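Local structure of mandalate racemase/muconate lactonizing enzyme (Unidentified, 4E4U) at residues L131-N135 with L147-A152; F165-G169 with R186-C191; H177-L181 with R219-R223; E182-R186 with K398-P402; F206-M212 with W231-P237. The protein belongs to the enolase superfamily and probably catalyses a reaction that begins by removing a proton next to a substrate carboxylate, its own substrate being unestablished. One frame throughout, in Å; residues are numbered along the deposited sequence.

Contact 1 of 5, residues L131-N135 with L147-A152; sequences LYPKN and LAAECA
The pyrrolidine ring of P133, the one ring that bears on helix 145-158 here, meets the helix with its CB and CG. P133 CB lies 3.7 Å from L147 O and P133 CG 3.9 Å from A148 CA, with C151 CB also near CG. Proline suits this spot because it gives the helix a compact apolar surface and has no backbone N-H to satisfy. Y132 leaves the backbone away from the helix, and its ring meets that of Y140. The sulfur of C151 lies against the loop backbone, 3.6 Å from Y132 N. Its first torsion sets SG opposite the backbone N (chi1 178°), which directs it at the loop; the same sulfur carries a covalent link to a bound dithiol, probably from the crystallisation liquor, in a pocket that includes Y132. The loop follows strand 125-130 and leads into helix 145-158, so the contact folds one strand-to-helix connection of the enolase-type barrel back onto its own helix. L131 divides its two methyls along the helix: CD1 sits 4.1 Å from A148 CB, and CD2 is 4.0 Å from A152 CB and 3.9 Å from C151 SG. Two alanines, with nothing beyond CB, allow the leucine this close to the backbone. L147, directed at the loop, brings CD1 to 3.7 Å from K134 O, while N135 OD1 accepts from E139 N.

Contact 2 of 5, residues F165-G169 with R186-C191; sequences FDPAG and RCELFC
P167 and R186 hold together the loop that follows strand 162-165 and the helix it leads to, 181-198, a strand-loop-helix connection of the barrel domain. The polar part is a single grip: R186 sends both NE and NH2 to P167 O, each at 2.9 Å, with the oxygen in the guanidinium plane. The two nitrogens approach differently, NE close to the carbonyl plane and NH2 well above it. The arginine chain runs extended through its first two torsions and then bends at chi3 (71°), which turns the edge of the guanidinium to the loop carbonyl. The loop is also braced internally by an Asx turn, in which D166 OD1 accepts from A168 N at 2.9 Å, while D166 OD2 binds H209 and Q211.

The aromatic contacts begin with a CH-pi interaction: P167 CB lies 3.8 Å from the centroid of the F190 ring, over its face, and the rigid proline is well shaped to rest there. A sulfur-aromatic contact joins C191 SG to the edge of the F165 ring.

The remaining packing is apolar. The side chains of F165 and F190 lie alongside one another and run in opposing senses, and F206 of the adjoining strand backs the same core. C187 offers a small, polarisable sulfur that packs on the loop: its SG stands 4.0 Å from P167 CG and 3.8 Å from A168 CB.

Contact 3 of 5, residues H177-L181 with R219-R223; sequences HQLSL and RLAKR
R219 reaches from helix 214-224 to Q178 and L181, in the segment that leads into helix 181-198. From CB the chain runs straight through CG, and its CD comes 3.5 Å from Q178 OE1. A bend at chi3 (64°) then turns the guanidinium. NE is taken by D228 of the second subunit, a salt bridge across the interface. NH1 donates to Q178 OE1 at 3.0 Å, with the amide and guanidinium planes only 16° apart although the two chains cross at about a right angle; the donor is tilted from the carbonyl plane. NH1 also gives a proton to a water 2.9 Å away, and that water donates to L179 O. NH2 has L181 CD2 at its edge, 3.5 Å off, and binds D203 of the second subunit. Arginine suits this buried place because each of its three nitrogens finds a partner, and the acids of the other subunit probably balance its charge.

L181 CD2 touches both guanidinium groups, since R223 NH2 is 3.6 Å from it; that nitrogen makes a salt bridge to D228 of the second subunit. Apolar closure comes from L179 CD1 and L220 CD2, 4.1 Å apart. S180 is the N-cap of helix 181-198, its OG accepting from V183 N. The contact thus joins the start of helix 181-198 to helix 214-224, with L220 also resting on F232 of strand 231-233.

Contact 4 of 5, residues E182-R186 with K398-P402; sequences EVLDR and KDLAP
R186 NH1 donates to L400 O at 3.0 Å, a weak bond bent to 126° at the hydrogen. NE and NH2 are engaged with P167 O, which leaves NH1 to turn to the tail. NH2 also gives a proton to a water 2.8 Å away, which lies at the edge of the guanidinium and in its plane, and which stands next to A401 O.

A second water joins E182 to K398: it donates to E182 OE1 at 2.7 Å and to K398 O at 2.8 Å. The other carboxylate oxygen, OE2, makes a salt bridge to K201 of the second subunit, so this glutamate serves both the chain's own tail and the interface. A glutamate is long enough to span both, its chain extended beyond CG.

The tail 398-402 lies far along the sequence from the barrel helix 181-198 and runs over its outer surface, near the end of the modelled chain. Here the packing of L400 is combined with one weak direct bond and two waters, as befits a surface contact. With CG opposite the carbonyl carbon (chi1 -67°), L400 brings CD2 to 3.8 Å from E182 CB and 4.0 Å from V183 CG2; the E182 chain crosses the leucine at about a right angle. K398 NZ binds G159 O and D355 O of the second subunit.

Contact 5 of 5, residues F206-M212 with W231-P237; sequences FGTHGQM and WFEEPVP
T208 OG1 donates to E233 O at 2.6 Å, in the carbonyl plane, just beyond two neighbouring parallel strands of the barrel. The strands themselves are paired by F206 N to W231 O at 3.0 Å and E233 N to F206 O at 2.9 Å, which places F206 and F232 side by side on one face of the sheet. A threonine hydroxyl continues the pairing where the inverse gamma turn at G207 bends the chain. Further on, G210 N makes a weak bond to E234 O at 2.7 Å; glycine accepts the positive phi and the close approach of P237. A water lies 2.7 Å from both T208 O and E234 OE1, although E234 is held mainly by R260.

Packing lies around this frame. The F206 and F232 rings have planes 77° apart, and T208 OG1 sits at the F232 edge. M212, bent at chi3 (-75°), brings CE to that edge too, 4.0 Å from F232 CZ. V236 CA makes a CA-H...O contact with M212 O at 3.3 Å.

In the fold
Contacts 2, 3 and 5 are buried, contact 1 partly so, and contact 4 lies at the surface. Contacts 2 and 4 share helix 181-198 and R186, whose guanidinium serves both a barrel loop and the C-terminal tail. Contact 3 joins the start of that helix to helix 214-224, and its R223 bridges to E188 and D185 of the segments in contacts 2 and 4. Strand pairing occurs in contact 5 alone, linked to contact 2 through D166 and H209. Contact 1 has no hydrogen bond across it and touches contact 2 through A148 and F190. Contacts 3, 4 and 5 also meet the second subunit, with arginine, glutamate and lysine at that interface in 3 and 4.

Contact 1 of 5, residues L131-N135 with L147-A152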
# COMPACT_ATOMS: atom_id res chain seq x y z
N LEU A 131 -32.32 -25.23 5.93
CA LEU A 131 -33.38 -26.07 5.41
C LEU A 131 -33.11 -27.52 5.82
O LEU A 131 -32.00 -28.03 5.66
CB LEU A 131 -33.44 -25.96 3.89
CG LEU A 131 -33.69 -24.54 3.35
CD1 LEU A 131 -33.67 -24.52 1.83
CD2 LEU A 131 -35.01 -24.01 3.89
N TYR A 132 -34.14 -28.17 6.36
CA TYR A 132 -34.04 -29.58 6.75
C TYR A 132 -35.06 -30.43 5.99
O TYR A 132 -35.99 -30.98 6.59
CB TYR A 132 -34.24 -29.74 8.25
CG TYR A 132 -33.13 -29.15 9.09
CD1 TYR A 132 -31.98 -29.87 9.38
CD2 TYR A 132 -33.23 -27.86 9.60
CE1 TYR A 132 -30.96 -29.33 10.15
CE2 TYR A 132 -32.22 -27.30 10.36
CZ TYR A 132 -31.09 -28.04 10.64
OH TYR A 132 -30.10 -27.47 11.41
N PRO A 133 -34.88 -30.57 4.67
CA PRO A 133 -35.85 -31.29 3.85
C PRO A 133 -35.73 -32.79 4.08
O PRO A 133 -34.62 -33.29 4.25
CB PRO A 133 -35.44 -30.94 2.41
CG PRO A 133 -34.33 -29.91 2.53
CD PRO A 133 -33.72 -30.13 3.86
N LYS A 134 -36.85 -33.50 4.09
CA LYS A 134 -36.81 -34.95 4.24
C LYS A 134 -37.20 -35.66 2.95
O LYS A 134 -38.13 -35.23 2.26
CB LYS A 134 -37.73 -35.41 5.38
CG LYS A 134 -37.23 -35.07 6.77
CD LYS A 134 -38.11 -35.72 7.84
CE LYS A 134 -37.68 -35.30 9.24
NZ LYS A 134 -38.53 -35.90 10.30
N ASN A 135 -36.50 -36.74 2.64
CA ASN A 135 -36.90 -37.59 1.52
C ASN A 135 -38.06 -38.52 1.92
O ASN A 135 -38.56 -38.45 3.04
CB ASN A 135 -35.71 -38.37 0.94
CG ASN A 135 -35.09 -39.36 1.93
OD1 ASN A 135 -35.73 -39.79 2.90
ND2 ASN A 135 -33.84 -39.74 1.67
N LEU A 147 -36.87 -30.48 -3.20
CA LEU A 147 -37.20 -30.69 -1.79
C LEU A 147 -36.76 -29.49 -0.96
O LEU A 147 -37.47 -29.06 -0.06
CB LEU A 147 -36.54 -31.95 -1.24
CG LEU A 147 -37.17 -33.30 -1.55
CD1 LEU A 147 -36.35 -34.39 -0.90
CD2 LEU A 147 -38.62 -33.35 -1.05
N ALA A 148 -35.58 -28.95 -1.27
CA ALA A 148 -35.09 -27.76 -0.59
C ALA A 148 -36.06 -26.59 -0.83
O ALA A 148 -36.41 -25.87 0.11
CB ALA A 148 -33.69 -27.40 -1.07
N ALA A 149 -36.48 -26.41 -2.07
CA ALA A 149 -37.38 -25.32 -2.42
C ALA A 149 -38.71 -25.45 -1.68
O ALA A 149 -39.24 -24.45 -1.16
CB ALA A 149 -37.61 -25.27 -3.92
N GLU A 150 -39.26 -26.66 -1.63
CA GLU A 150 -40.51 -26.92 -0.93
C GLU A 150 -40.37 -26.58 0.55
O GLU A 150 -41.24 -25.96 1.15
CB GLU A 150 -40.91 -28.38 -1.11
CG GLU A 150 -42.13 -28.81 -0.29
CD GLU A 150 -42.47 -30.28 -0.48
OE1 GLU A 150 -41.59 -31.13 -0.25
OE2 GLU A 150 -43.62 -30.57 -0.85
N CYS A 151 -39.24 -27.00 1.13
CA CYS A 151 -38.96 -26.72 2.53
C CYS A 151 -38.84 -25.21 2.77
O CYS A 151 -39.34 -24.68 3.76
CB CYS A 151 -37.68 -27.44 2.94
SG CYS A 151 -37.15 -27.17 4.63
N ALA A 152 -38.16 -24.51 1.86
CA ALA A 152 -38.03 -23.06 1.97
C ALA A 152 -39.41 -22.40 1.98
O ALA A 152 -39.67 -21.50 2.78
CB ALA A 152 -37.19 -22.51 0.85

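Contact 2 of 5, residues F165-G169 with R186-C191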
# COMPACT_ATOMS: atom_id res chain seq x y z
N PHE A 165 -28.71 -23.01 3.14
CA PHE A 165 -28.51 -24.35 2.56
C PHE A 165 -27.08 -24.42 2.02
O PHE A 165 -26.50 -23.39 1.67
CB PHE A 165 -29.54 -24.65 1.45
CG PHE A 165 -29.69 -23.54 0.46
CD1 PHE A 165 -30.53 -22.47 0.72
CD2 PHE A 165 -28.98 -23.56 -0.74
CE1 PHE A 165 -30.65 -21.42 -0.19
CE2 PHE A 165 -29.10 -22.52 -1.65
CZ PHE A 165 -29.94 -21.45 -1.38
N ASP A 166 -26.51 -25.63 1.98
CA ASP A 166 -25.17 -25.84 1.42
C ASP A 166 -25.16 -26.97 0.40
O ASP A 166 -25.04 -28.15 0.77
CB ASP A 166 -24.14 -26.13 2.52
CG ASP A 166 -22.73 -26.29 1.95
OD1 ASP A 166 -22.56 -26.12 0.73
OD2 ASP A 166 -21.79 -26.57 2.72
N PRO A 167 -25.28 -26.63 -0.89
CA PRO A 167 -25.28 -27.63 -1.96
C PRO A 167 -23.89 -27.89 -2.55
O PRO A 167 -23.79 -28.53 -3.60
CB PRO A 167 -26.20 -26.99 -3.00
CG PRO A 167 -25.93 -25.52 -2.86
CD PRO A 167 -25.56 -25.27 -1.40
N ALA A 168 -22.84 -27.44 -1.87
CA ALA A 168 -21.50 -27.42 -2.46
C ALA A 168 -20.64 -28.67 -2.21
O ALA A 168 -19.44 -28.66 -2.47
CB ALA A 168 -20.76 -26.17 -2.05
N GLY A 169 -21.26 -29.74 -1.73
CA GLY A 169 -20.55 -31.01 -1.60
C GLY A 169 -19.71 -31.10 -0.35
O GLY A 169 -19.72 -30.20 0.49
N ARG A 186 -25.08 -27.50 -9.68
CA ARG A 186 -26.03 -27.84 -8.63
C ARG A 186 -26.22 -26.67 -7.67
O ARG A 186 -27.34 -26.39 -7.24
CB ARG A 186 -25.57 -29.08 -7.87
CG ARG A 186 -26.51 -29.50 -6.76
CD ARG A 186 -26.04 -30.79 -6.11
NE ARG A 186 -24.83 -30.57 -5.33
CZ ARG A 186 -23.87 -31.48 -5.14
NH1 ARG A 186 -23.95 -32.68 -5.72
NH2 ARG A 186 -22.82 -31.20 -4.39
N CYS A 187 -25.14 -25.97 -7.34
CA CYS A 187 -25.22 -24.82 -6.45
C CYS A 187 -26.13 -23.75 -7.04
O CYS A 187 -26.99 -23.19 -6.36
CB CYS A 187 -23.83 -24.22 -6.20
SG CYS A 187 -22.74 -25.24 -5.20
N GLU A 188 -25.95 -23.50 -8.34
CA GLU A 188 -26.75 -22.53 -9.06
C GLU A 188 -28.22 -22.97 -9.09
O GLU A 188 -29.13 -22.15 -8.90
CB GLU A 188 -26.21 -22.38 -10.48
CG GLU A 188 -26.28 -20.99 -11.02
CD GLU A 188 -25.75 -20.88 -12.43
OE1 GLU A 188 -24.69 -21.50 -12.76
OE2 GLU A 188 -26.38 -20.16 -13.22
N LEU A 189 -28.45 -24.25 -9.34
CA LEU A 189 -29.81 -24.79 -9.43
C LEU A 189 -30.56 -24.71 -8.10
O LEU A 189 -31.75 -24.40 -8.08
CB LEU A 189 -29.79 -26.24 -9.94
CG LEU A 189 -31.17 -26.85 -10.18
CD1 LEU A 189 -31.95 -26.03 -11.19
CD2 LEU A 189 -31.03 -28.29 -10.64
N PHE A 190 -29.86 -24.98 -6.99
CA PHE A 190 -30.47 -24.80 -5.68
C PHE A 190 -30.93 -23.36 -5.49
O PHE A 190 -32.05 -23.11 -5.05
CB PHE A 190 -29.50 -25.19 -4.56
CG PHE A 190 -29.67 -26.60 -4.07
CD1 PHE A 190 -29.25 -27.68 -4.84
CD2 PHE A 190 -30.22 -26.84 -2.82
CE1 PHE A 190 -29.39 -28.98 -4.37
CE2 PHE A 190 -30.37 -28.13 -2.35
CZ PHE A 190 -29.96 -29.21 -3.12
N CYS A 191 -30.06 -22.41 -5.82
CA CYS A 191 -30.43 -21.01 -5.68
C CYS A 191 -31.62 -20.66 -6.56
O CYS A 191 -32.54 -19.96 -6.13
CB CYS A 191 -29.25 -20.08 -5.96
SG CYS A 191 -28.00 -20.13 -4.68

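Contact 3 of 5, residues H177-L181 with R219-R223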
# COMPACT_ATOMS: atom_id res chain seq x y z
N HIS A 177 -10.60 -27.09 -2.06
CA HIS A 177 -10.46 -27.76 -3.34
C HIS A 177 -11.22 -26.97 -4.42
O HIS A 177 -11.80 -25.91 -4.14
CB HIS A 177 -10.90 -29.22 -3.26
CG HIS A 177 -12.29 -29.41 -2.75
ND1 HIS A 177 -12.56 -29.85 -1.48
CD2 HIS A 177 -13.49 -29.18 -3.34
CE1 HIS A 177 -13.87 -29.91 -1.31
NE2 HIS A 177 -14.46 -29.51 -2.43
N GLN A 178 -11.20 -27.48 -5.64
CA GLN A 178 -11.81 -26.78 -6.77
C GLN A 178 -13.08 -27.51 -7.19
O GLN A 178 -13.01 -28.63 -7.72
CB GLN A 178 -10.80 -26.70 -7.93
CG GLN A 178 -11.28 -25.94 -9.16
CD GLN A 178 -11.11 -24.42 -9.09
OE1 GLN A 178 -11.98 -23.68 -9.56
NE2 GLN A 178 -9.98 -23.96 -8.56
N LEU A 179 -14.24 -26.91 -6.94
CA LEU A 179 -15.52 -27.57 -7.23
C LEU A 179 -15.65 -27.92 -8.71
O LEU A 179 -15.29 -27.14 -9.58
CB LEU A 179 -16.70 -26.68 -6.85
CG LEU A 179 -16.79 -26.22 -5.40
CD1 LEU A 179 -18.04 -25.37 -5.21
CD2 LEU A 179 -16.79 -27.41 -4.45
N SER A 180 -16.20 -29.10 -8.97
CA SER A 180 -16.46 -29.53 -10.34
C SER A 180 -17.58 -28.72 -10.98
O SER A 180 -18.38 -28.09 -10.28
CB SER A 180 -16.88 -31.00 -10.36
OG SER A 180 -18.20 -31.12 -9.85
N LEU A 181 -17.65 -28.76 -12.30
CA LEU A 181 -18.75 -28.11 -13.01
C LEU A 181 -20.12 -28.64 -12.57
O LEU A 181 -21.06 -27.87 -12.45
CB LEU A 181 -18.60 -28.29 -14.52
CG LEU A 181 -17.45 -27.51 -15.14
CD1 LEU A 181 -17.17 -28.04 -16.53
CD2 LEU A 181 -17.75 -26.02 -15.17
N ARG A 219 -15.28 -18.40 -8.86
CA ARG A 219 -16.07 -19.00 -9.94
C ARG A 219 -17.51 -19.23 -9.49
O ARG A 219 -18.46 -18.93 -10.22
CB ARG A 219 -15.45 -20.31 -10.43
CG ARG A 219 -14.22 -20.12 -11.30
CD ARG A 219 -13.62 -21.45 -11.71
NE ARG A 219 -14.52 -22.23 -12.57
CZ ARG A 219 -14.38 -23.53 -12.79
NH1 ARG A 219 -13.40 -24.21 -12.20
NH2 ARG A 219 -15.23 -24.16 -13.58
N LEU A 220 -17.68 -19.74 -8.27
CA LEU A 220 -19.01 -20.01 -7.74
C LEU A 220 -19.78 -18.71 -7.52
O LEU A 220 -20.94 -18.59 -7.91
CB LEU A 220 -18.93 -20.81 -6.44
CG LEU A 220 -20.27 -21.06 -5.75
CD1 LEU A 220 -21.28 -21.73 -6.68
CD2 LEU A 220 -20.06 -21.88 -4.47
N ALA A 221 -19.13 -17.72 -6.92
CA ALA A 221 -19.78 -16.44 -6.66
C ALA A 221 -20.35 -15.81 -7.93
O ALA A 221 -21.47 -15.29 -7.93
CB ALA A 221 -18.83 -15.48 -5.96
N LYS A 222 -19.60 -15.87 -9.03
CA LYS A 222 -20.08 -15.26 -10.27
C LYS A 222 -21.39 -15.90 -10.73
O LYS A 222 -22.25 -15.21 -11.26
CB LYS A 222 -19.02 -15.31 -11.39
CG LYS A 222 -17.71 -14.58 -11.08
CD LYS A 222 -17.85 -13.37 -10.14
CE LYS A 222 -18.24 -12.10 -10.87
NZ LYS A 222 -18.19 -10.93 -9.94
N ARG A 223 -21.54 -17.20 -10.50
CA ARG A 223 -22.76 -17.91 -10.84
C ARG A 223 -23.93 -17.58 -9.93
O ARG A 223 -25.09 -17.61 -10.35
CB ARG A 223 -22.52 -19.41 -10.78
CG ARG A 223 -21.68 -19.95 -11.92
CD ARG A 223 -21.23 -21.34 -11.58
NE ARG A 223 -20.51 -22.04 -12.64
CZ ARG A 223 -21.02 -23.02 -13.37
NH1 ARG A 223 -22.28 -23.41 -13.19
NH2 ARG A 223 -20.26 -23.62 -14.27
O HOH W 1 -13.83 -27.02 -11.87

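Contact 4 of 5, residues E182-R186 with K398-P402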
# COMPACT_ATOMS: atom_id res chain seq x y z
N GLU A 182 -20.23 -29.94 -12.36
CA GLU A 182 -21.51 -30.49 -11.92
C GLU A 182 -21.93 -29.95 -10.56
O GLU A 182 -23.11 -29.68 -10.32
CB GLU A 182 -21.48 -32.02 -11.93
CG GLU A 182 -21.52 -32.57 -13.34
CD GLU A 182 -21.49 -34.08 -13.37
OE1 GLU A 182 -20.68 -34.68 -12.64
OE2 GLU A 182 -22.28 -34.65 -14.15
N VAL A 183 -20.96 -29.77 -9.66
CA VAL A 183 -21.29 -29.21 -8.35
C VAL A 183 -21.62 -27.72 -8.48
O VAL A 183 -22.58 -27.25 -7.88
CB VAL A 183 -20.18 -29.48 -7.32
CG1 VAL A 183 -20.42 -28.69 -6.04
CG2 VAL A 183 -20.11 -30.97 -7.02
N LEU A 184 -20.86 -26.98 -9.30
CA LEU A 184 -21.18 -25.58 -9.55
C LEU A 184 -22.60 -25.45 -10.11
O LEU A 184 -23.36 -24.58 -9.69
CB LEU A 184 -20.17 -24.93 -10.49
CG LEU A 184 -18.74 -24.78 -9.96
CD1 LEU A 184 -17.78 -24.39 -11.08
CD2 LEU A 184 -18.69 -23.73 -8.85
N ASP A 185 -22.94 -26.32 -11.06
CA ASP A 185 -24.28 -26.31 -11.64
C ASP A 185 -25.35 -26.55 -10.57
O ASP A 185 -26.40 -25.91 -10.57
CB ASP A 185 -24.42 -27.42 -12.70
CG ASP A 185 -23.71 -27.09 -14.01
OD1 ASP A 185 -23.30 -25.93 -14.22
OD2 ASP A 185 -23.59 -28.01 -14.84
N ARG A 186 -25.08 -27.50 -9.68
CA ARG A 186 -26.03 -27.84 -8.63
C ARG A 186 -26.22 -26.67 -7.67
O ARG A 186 -27.34 -26.39 -7.24
CB ARG A 186 -25.57 -29.08 -7.87
CG ARG A 186 -26.51 -29.50 -6.76
CD ARG A 186 -26.04 -30.79 -6.11
NE ARG A 186 -24.83 -30.57 -5.33
CZ ARG A 186 -23.87 -31.48 -5.14
NH1 ARG A 186 -23.95 -32.68 -5.72
NH2 ARG A 186 -22.82 -31.20 -4.39
N LYS A 398 -15.45 -36.51 -9.83
CA LYS A 398 -16.62 -37.21 -10.34
C LYS A 398 -17.69 -37.46 -9.27
O LYS A 398 -18.79 -37.91 -9.57
CB LYS A 398 -16.22 -38.52 -11.03
CG LYS A 398 -15.32 -38.31 -12.25
CD LYS A 398 -15.08 -39.59 -13.04
CE LYS A 398 -14.17 -39.30 -14.23
NZ LYS A 398 -14.02 -40.40 -15.22
N ASP A 399 -17.36 -37.14 -8.02
CA ASP A 399 -18.28 -37.40 -6.90
C ASP A 399 -19.34 -36.31 -6.74
O ASP A 399 -19.04 -35.12 -6.86
CB ASP A 399 -17.49 -37.56 -5.60
CG ASP A 399 -18.34 -38.08 -4.46
OD1 ASP A 399 -19.42 -38.66 -4.72
OD2 ASP A 399 -17.93 -37.92 -3.29
N LEU A 400 -20.58 -36.72 -6.47
CA LEU A 400 -21.68 -35.78 -6.31
C LEU A 400 -22.33 -35.86 -4.92
O LEU A 400 -23.49 -35.48 -4.75
CB LEU A 400 -22.73 -35.98 -7.41
CG LEU A 400 -22.26 -35.62 -8.82
CD1 LEU A 400 -23.39 -35.74 -9.84
CD2 LEU A 400 -21.69 -34.22 -8.84
N ALA A 401 -21.58 -36.34 -3.94
CA ALA A 401 -22.07 -36.45 -2.56
C ALA A 401 -22.39 -35.08 -1.97
O ALA A 401 -21.77 -34.08 -2.33
CB ALA A 401 -21.03 -37.17 -1.70
N PRO A 402 -23.37 -35.03 -1.05
CA PRO A 402 -23.72 -33.77 -0.39
C PRO A 402 -22.73 -33.38 0.71
O PRO A 402 -21.95 -34.21 1.18
CB PRO A 402 -25.10 -34.06 0.21
CG PRO A 402 -25.12 -35.53 0.42
CD PRO A 402 -24.31 -36.12 -0.71
O HOH W 2 -20.12 -37.27 -11.97
O HOH W 3 -20.80 -33.11 -4.42

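Contact 5 of 5, residues F206-M212 with W231-P237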
# COMPACT_ATOMS: atom_id res chain seq x y z
N PHE A 206 -26.20 -18.55 1.45
CA PHE A 206 -25.48 -19.65 0.83
C PHE A 206 -24.47 -20.18 1.85
O PHE A 206 -23.42 -19.57 2.07
CB PHE A 206 -24.82 -19.23 -0.48
CG PHE A 206 -24.46 -20.38 -1.36
CD1 PHE A 206 -25.41 -20.94 -2.22
CD2 PHE A 206 -23.20 -20.93 -1.30
CE1 PHE A 206 -25.08 -22.01 -3.01
CE2 PHE A 206 -22.87 -22.01 -2.09
CZ PHE A 206 -23.81 -22.55 -2.95
N GLY A 207 -24.83 -21.29 2.49
CA GLY A 207 -24.18 -21.71 3.72
C GLY A 207 -23.03 -22.67 3.57
O GLY A 207 -22.99 -23.71 4.25
N THR A 208 -22.08 -22.32 2.71
CA THR A 208 -20.89 -23.13 2.49
C THR A 208 -20.06 -23.31 3.77
O THR A 208 -20.24 -22.58 4.76
CB THR A 208 -20.05 -22.58 1.33
OG1 THR A 208 -20.41 -21.21 1.09
CG2 THR A 208 -20.36 -23.36 0.07
N HIS A 209 -19.16 -24.29 3.73
CA HIS A 209 -18.39 -24.75 4.88
C HIS A 209 -16.88 -24.75 4.58
O HIS A 209 -16.14 -25.64 5.01
CB HIS A 209 -18.80 -26.19 5.25
CG HIS A 209 -20.13 -26.31 5.92
ND1 HIS A 209 -21.32 -26.36 5.23
CD2 HIS A 209 -20.45 -26.43 7.24
CE1 HIS A 209 -22.32 -26.50 6.08
NE2 HIS A 209 -21.82 -26.54 7.31
N GLY A 210 -16.41 -23.77 3.81
CA GLY A 210 -14.99 -23.69 3.51
C GLY A 210 -14.48 -24.78 2.58
O GLY A 210 -13.32 -25.17 2.67
N GLN A 211 -15.34 -25.26 1.67
CA GLN A 211 -14.94 -26.32 0.75
C GLN A 211 -13.84 -25.89 -0.21
O GLN A 211 -13.06 -26.71 -0.67
CB GLN A 211 -16.13 -26.78 -0.11
CG GLN A 211 -17.15 -27.65 0.58
CD GLN A 211 -18.28 -26.85 1.20
OE1 GLN A 211 -18.11 -25.68 1.54
NE2 GLN A 211 -19.43 -27.49 1.35
N MET A 212 -13.79 -24.59 -0.51
CA MET A 212 -13.11 -24.11 -1.70
C MET A 212 -11.79 -23.40 -1.47
O MET A 212 -11.58 -22.76 -0.44
CB MET A 212 -14.03 -23.14 -2.44
CG MET A 212 -15.20 -23.82 -3.11
SD MET A 212 -16.59 -22.74 -3.39
CE MET A 212 -17.18 -22.64 -1.71
N TRP A 231 -25.78 -13.61 1.74
CA TRP A 231 -24.37 -13.87 1.96
C TRP A 231 -23.86 -15.15 1.35
O TRP A 231 -24.64 -16.04 1.00
CB TRP A 231 -24.00 -13.80 3.45
CG TRP A 231 -24.45 -14.93 4.35
CD1 TRP A 231 -24.16 -16.27 4.23
CD2 TRP A 231 -25.17 -14.79 5.58
NE1 TRP A 231 -24.71 -16.97 5.29
CE2 TRP A 231 -25.32 -16.07 6.14
CE3 TRP A 231 -25.71 -13.69 6.26
CZ2 TRP A 231 -26.00 -16.30 7.34
CZ3 TRP A 231 -26.38 -13.91 7.45
CH2 TRP A 231 -26.52 -15.20 7.98
N PHE A 232 -22.54 -15.21 1.25
CA PHE A 232 -21.77 -16.36 0.81
C PHE A 232 -20.90 -16.69 2.03
O PHE A 232 -20.00 -15.91 2.38
CB PHE A 232 -20.95 -15.94 -0.40
CG PHE A 232 -20.11 -17.02 -1.05
CD1 PHE A 232 -20.21 -18.37 -0.70
CD2 PHE A 232 -19.18 -16.67 -2.02
CE1 PHE A 232 -19.42 -19.32 -1.35
CE2 PHE A 232 -18.40 -17.61 -2.65
CZ PHE A 232 -18.51 -18.94 -2.31
N GLU A 233 -21.22 -17.79 2.70
CA GLU A 233 -20.64 -18.14 4.00
C GLU A 233 -19.35 -18.93 3.84
O GLU A 233 -19.26 -19.80 2.98
CB GLU A 233 -21.65 -19.00 4.76
CG GLU A 233 -21.25 -19.40 6.17
CD GLU A 233 -22.45 -19.74 7.04
OE1 GLU A 233 -23.55 -19.20 6.79
OE2 GLU A 233 -22.30 -20.54 7.98
N GLU A 234 -18.35 -18.63 4.68
CA GLU A 234 -17.10 -19.41 4.72
C GLU A 234 -16.66 -19.92 3.34
O GLU A 234 -16.61 -21.13 3.11
CB GLU A 234 -17.26 -20.61 5.66
CG GLU A 234 -17.38 -20.28 7.13
CD GLU A 234 -16.83 -21.39 7.99
OE1 GLU A 234 -17.32 -22.53 7.87
OE2 GLU A 234 -15.88 -21.16 8.76
N PRO A 235 -16.35 -19.00 2.42
CA PRO A 235 -16.04 -19.48 1.07
C PRO A 235 -14.75 -20.30 1.01
O PRO A 235 -14.62 -21.12 0.11
CB PRO A 235 -15.91 -18.19 0.25
CG PRO A 235 -15.72 -17.10 1.27
CD PRO A 235 -16.47 -17.53 2.48
N VAL A 236 -13.84 -20.08 1.95
CA VAL A 236 -12.57 -20.78 1.99
C VAL A 236 -12.31 -21.19 3.44
O VAL A 236 -12.98 -20.70 4.36
CB VAL A 236 -11.41 -19.89 1.48
CG1 VAL A 236 -11.67 -19.43 0.05
CG2 VAL A 236 -11.20 -18.70 2.41
N PRO A 237 -11.35 -22.10 3.67
CA PRO A 237 -11.07 -22.48 5.06
C PRO A 237 -10.59 -21.30 5.90
O PRO A 237 -9.97 -20.37 5.38
CB PRO A 237 -9.94 -23.51 4.91
CG PRO A 237 -10.15 -24.10 3.55
CD PRO A 237 -10.60 -22.93 2.71
O HOH W 4 -20.01 -22.71 7.48